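Local coordinates for protein lovastatin nonaketide synthase mokA (Monascus pilosus, PDB 6AD3) that catalyses the iterative nine-step assembly of the polyketide precursor of monacolin K (lovastatin), the present chain being its condensation domain, at residues L308-R319 and I504-P514. The protein carries 1 engineered substitution. Numbering follows the deposited sequence.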
# COMPACT_ATOMS: atom_id res chain seq x y z
N LEU A 308 -15.52 -8.51 -7.79
CA LEU A 308 -15.78 -9.93 -7.63
C LEU A 308 -17.29 -10.12 -7.51
O LEU A 308 -17.97 -9.31 -6.87
CB LEU A 308 -15.09 -10.45 -6.39
CG LEU A 308 -15.17 -11.94 -6.15
CD1 LEU A 308 -14.42 -12.73 -7.22
CD2 LEU A 308 -14.63 -12.27 -4.76
N ASP A 309 -17.79 -11.14 -8.21
CA ASP A 309 -19.18 -11.60 -8.10
C ASP A 309 -19.60 -11.74 -6.63
O ASP A 309 -18.90 -12.38 -5.86
CB ASP A 309 -19.29 -12.96 -8.80
CG ASP A 309 -20.69 -13.56 -8.71
OD1 ASP A 309 -21.51 -13.27 -9.58
OD2 ASP A 309 -20.91 -14.41 -7.86
N PRO A 310 -20.82 -11.29 -6.29
CA PRO A 310 -21.20 -11.30 -4.89
C PRO A 310 -21.51 -12.68 -4.34
O PRO A 310 -21.27 -12.94 -3.15
CB PRO A 310 -22.45 -10.40 -4.86
CG PRO A 310 -22.98 -10.42 -6.25
CD PRO A 310 -21.73 -10.45 -7.10
N MET A 311 -21.81 -13.64 -5.22
CA MET A 311 -22.02 -15.01 -4.74
C MET A 311 -20.71 -15.70 -4.47
O MET A 311 -20.60 -16.50 -3.54
CB MET A 311 -22.89 -15.82 -5.71
CG MET A 311 -24.37 -15.62 -5.46
SD MET A 311 -24.86 -16.17 -3.78
CE MET A 311 -23.98 -17.67 -3.65
N VAL A 312 -19.67 -15.34 -5.24
CA VAL A 312 -18.33 -15.87 -4.96
C VAL A 312 -17.82 -15.31 -3.63
O VAL A 312 -17.29 -16.05 -2.78
CB VAL A 312 -17.32 -15.55 -6.09
CG1 VAL A 312 -15.95 -16.05 -5.72
CG2 VAL A 312 -17.78 -16.16 -7.41
N ALA A 313 -18.04 -14.04 -3.42
CA ALA A 313 -17.66 -13.40 -2.12
C ALA A 313 -18.36 -14.03 -0.94
O ALA A 313 -17.74 -14.27 0.12
CB ALA A 313 -17.93 -11.93 -2.16
N PHE A 314 -19.64 -14.34 -1.13
CA PHE A 314 -20.45 -15.01 -0.12
C PHE A 314 -19.91 -16.39 0.21
O PHE A 314 -19.77 -16.75 1.39
CB PHE A 314 -21.92 -15.08 -0.57
CG PHE A 314 -22.79 -15.95 0.31
CD1 PHE A 314 -23.30 -15.46 1.50
CD2 PHE A 314 -23.00 -17.26 -0.01
CE1 PHE A 314 -24.07 -16.26 2.32
CE2 PHE A 314 -23.80 -18.07 0.79
CZ PHE A 314 -24.34 -17.56 1.94
N ARG A 315 -19.61 -17.20 -0.82
CA ARG A 315 -19.06 -18.53 -0.59
C ARG A 315 -17.72 -18.45 0.13
O ARG A 315 -17.40 -19.29 0.96
CB ARG A 315 -18.90 -19.29 -1.91
CG ARG A 315 -20.23 -19.67 -2.53
CD ARG A 315 -20.10 -20.66 -3.68
NE ARG A 315 -21.39 -20.72 -4.36
CZ ARG A 315 -21.69 -20.01 -5.44
NH1 ARG A 315 -20.70 -19.49 -6.17
NH2 ARG A 315 -22.95 -19.98 -5.88
N ILE A 316 -16.92 -17.47 -0.23
CA ILE A 316 -15.66 -17.31 0.44
C ILE A 316 -15.86 -16.98 1.94
O ILE A 316 -15.19 -17.55 2.79
CB ILE A 316 -14.80 -16.26 -0.27
CG1 ILE A 316 -14.32 -16.84 -1.61
CG2 ILE A 316 -13.59 -15.87 0.59
CD1 ILE A 316 -13.65 -15.80 -2.50
N ARG A 317 -16.81 -16.14 2.27
CA ARG A 317 -17.07 -15.86 3.69
C ARG A 317 -17.52 -17.11 4.41
O ARG A 317 -17.06 -17.40 5.51
CB ARG A 317 -18.10 -14.74 3.87
CG ARG A 317 -17.62 -13.38 3.38
CD ARG A 317 -18.51 -12.24 3.86
NE ARG A 317 -19.90 -12.41 3.46
CZ ARG A 317 -20.39 -12.06 2.27
NH1 ARG A 317 -19.60 -11.49 1.39
NH2 ARG A 317 -21.67 -12.25 2.00
N GLU A 318 -18.39 -17.88 3.76
CA GLU A 318 -18.93 -19.11 4.39
C GLU A 318 -17.85 -20.14 4.65
O GLU A 318 -17.75 -20.70 5.74
CB GLU A 318 -20.06 -19.74 3.55
CG GLU A 318 -21.23 -18.80 3.38
CD GLU A 318 -21.75 -18.29 4.72
OE1 GLU A 318 -21.45 -17.11 5.10
OE2 GLU A 318 -22.34 -19.10 5.44
N ARG A 319 -17.09 -20.47 3.60
CA ARG A 319 -16.08 -21.52 3.69
C ARG A 319 -14.89 -21.08 4.60
O ARG A 319 -14.36 -21.88 5.33
CB ARG A 319 -15.59 -21.95 2.28
CG ARG A 319 -16.67 -22.45 1.27
CD ARG A 319 -17.83 -23.25 1.85
NE ARG A 319 -17.45 -24.63 2.20
CZ ARG A 319 -17.58 -25.69 1.41
NH1 ARG A 319 -18.09 -25.59 0.17
NH2 ARG A 319 -17.10 -26.85 1.82
N ILE A 504 -9.87 -14.91 -10.45
CA ILE A 504 -11.30 -14.96 -10.19
C ILE A 504 -11.83 -16.38 -10.41
O ILE A 504 -12.61 -16.94 -9.58
CB ILE A 504 -12.07 -13.94 -11.04
CG1 ILE A 504 -11.75 -12.53 -10.51
CG2 ILE A 504 -13.58 -14.20 -11.00
CD1 ILE A 504 -12.21 -11.42 -11.43
N SER A 505 -11.38 -17.00 -11.49
CA SER A 505 -11.72 -18.42 -11.73
C SER A 505 -11.32 -19.34 -10.58
O SER A 505 -12.11 -20.21 -10.15
CB SER A 505 -11.13 -18.89 -13.08
OG SER A 505 -11.77 -18.21 -14.17
N ILE A 506 -10.13 -19.16 -10.07
CA ILE A 506 -9.62 -20.03 -9.03
C ILE A 506 -10.35 -19.79 -7.70
O ILE A 506 -10.64 -20.73 -6.98
CB ILE A 506 -8.05 -19.94 -8.90
CG1 ILE A 506 -7.45 -21.34 -8.81
CG2 ILE A 506 -7.62 -19.09 -7.74
CD1 ILE A 506 -5.94 -21.38 -8.56
N LEU A 507 -10.73 -18.53 -7.43
CA LEU A 507 -11.55 -18.21 -6.26
C LEU A 507 -12.92 -18.83 -6.38
O LEU A 507 -13.43 -19.41 -5.44
CB LEU A 507 -11.76 -16.70 -6.13
CG LEU A 507 -10.52 -15.88 -5.72
CD1 LEU A 507 -10.85 -14.39 -5.91
CD2 LEU A 507 -10.11 -16.15 -4.29
N SER A 508 -13.47 -18.78 -7.58
CA SER A 508 -14.79 -19.33 -7.77
C SER A 508 -14.75 -20.87 -7.58
O SER A 508 -15.63 -21.46 -6.95
CB SER A 508 -15.31 -18.97 -9.17
OG SER A 508 -16.60 -19.56 -9.34
N MET A 509 -13.71 -21.50 -8.11
CA MET A 509 -13.65 -22.96 -8.06
C MET A 509 -13.41 -23.46 -6.63
O MET A 509 -14.10 -24.36 -6.15
CB MET A 509 -12.56 -23.46 -9.02
CG MET A 509 -12.26 -24.92 -8.97
SD MET A 509 -10.90 -25.39 -10.10
CE MET A 509 -9.48 -24.68 -9.24
N PHE A 510 -12.46 -22.86 -5.94
CA PHE A 510 -12.13 -23.32 -4.58
C PHE A 510 -13.22 -22.98 -3.57
O PHE A 510 -13.38 -23.71 -2.57
CB PHE A 510 -10.77 -22.79 -4.11
CG PHE A 510 -9.59 -23.44 -4.78
CD1 PHE A 510 -9.52 -24.81 -4.92
CD2 PHE A 510 -8.54 -22.68 -5.27
CE1 PHE A 510 -8.43 -25.42 -5.51
CE2 PHE A 510 -7.44 -23.29 -5.88
CZ PHE A 510 -7.40 -24.65 -6.02
N SER A 511 -13.92 -21.87 -3.77
CA SER A 511 -14.93 -21.47 -2.86
C SER A 511 -16.19 -22.33 -3.09
O SER A 511 -16.93 -22.57 -2.16
CB SER A 511 -15.24 -19.97 -2.97
OG SER A 511 -15.94 -19.65 -4.17
N MET A 512 -16.35 -22.85 -4.31
CA MET A 512 -17.41 -23.86 -4.60
C MET A 512 -17.03 -25.21 -3.98
O MET A 512 -17.88 -25.91 -3.43
CB MET A 512 -17.55 -24.00 -6.11
CG MET A 512 -18.69 -24.86 -6.59
SD MET A 512 -20.30 -24.11 -6.24
CE MET A 512 -20.28 -22.76 -7.43
N ASN A 513 -15.76 -25.58 -4.04
CA ASN A 513 -15.31 -26.89 -3.59
C ASN A 513 -13.89 -26.84 -3.04
O ASN A 513 -12.93 -27.08 -3.78
CB ASN A 513 -15.36 -27.87 -4.75
CG ASN A 513 -15.06 -29.29 -4.34
OD1 ASN A 513 -14.68 -29.55 -3.21
ND2 ASN A 513 -15.20 -30.22 -5.29
N PRO A 514 -13.77 -26.68 -1.72
CA PRO A 514 -12.47 -26.63 -1.03
C PRO A 514 -11.81 -27.98 -0.87
O PRO A 514 -10.70 -28.06 -0.38
CB PRO A 514 -12.80 -26.07 0.36
CG PRO A 514 -14.26 -25.75 0.37
CD PRO A 514 -14.91 -26.36 -0.83
O HOH W 1 -18.16 -19.87 -5.99
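Val312, Ile316 and two arginines of helix 310-322 pack against the last turns of helix 495-512 and Pro514 just beyond it, a helix-helix contact in the C-terminal half of the condensation domain. The axes of segments 310-319 and 504-512 approach to 8.9 Å and cross at 47°, beside the edge of the mixed sheet where strands 301-307 and 481-487 pair. The inner side is apolar: Ile316 CD1 lies 4.0 Å from Leu507 CD2, while Leu308 CD1 touches Ile504 and Leu507, and Tyr331 of helix 327-343 also touches Leu308 and Ile316. Val312 CG1, anti to the backbone N (chi1 177°), meets Ser508 CA and Ser511 OG. The backbones come nearest at Ile316 and Ser511 (CA to CA, 5.4 Å), with Ile316 CG1 3.5 Å from Ser511 CB. With chi1 at 72°, Ser511 turns its hydroxyl back to donate to Leu507 O (OG to O, 2.8 Å), an oxygen that also accepts Ser511 N from its opposite face. The same OG accepts from a water, which in turn takes a 2.6 Å bond from Arg315 NH1 at the guanidinium edge. Met512 CE lies over one face of that guanidinium, Met311 O over the other, both toward the rim. Bent at chi2 and chi3, Arg319 turns its guanidinium face onto Pro514 CG, 3.3 Å above the plane's centre, the side chains crossing at about a right angle. No direct hydrogen bond passes between segments 308-319 and 504-514, so their union rests on apolar packing, arginine faces against carbon, and one bridging water.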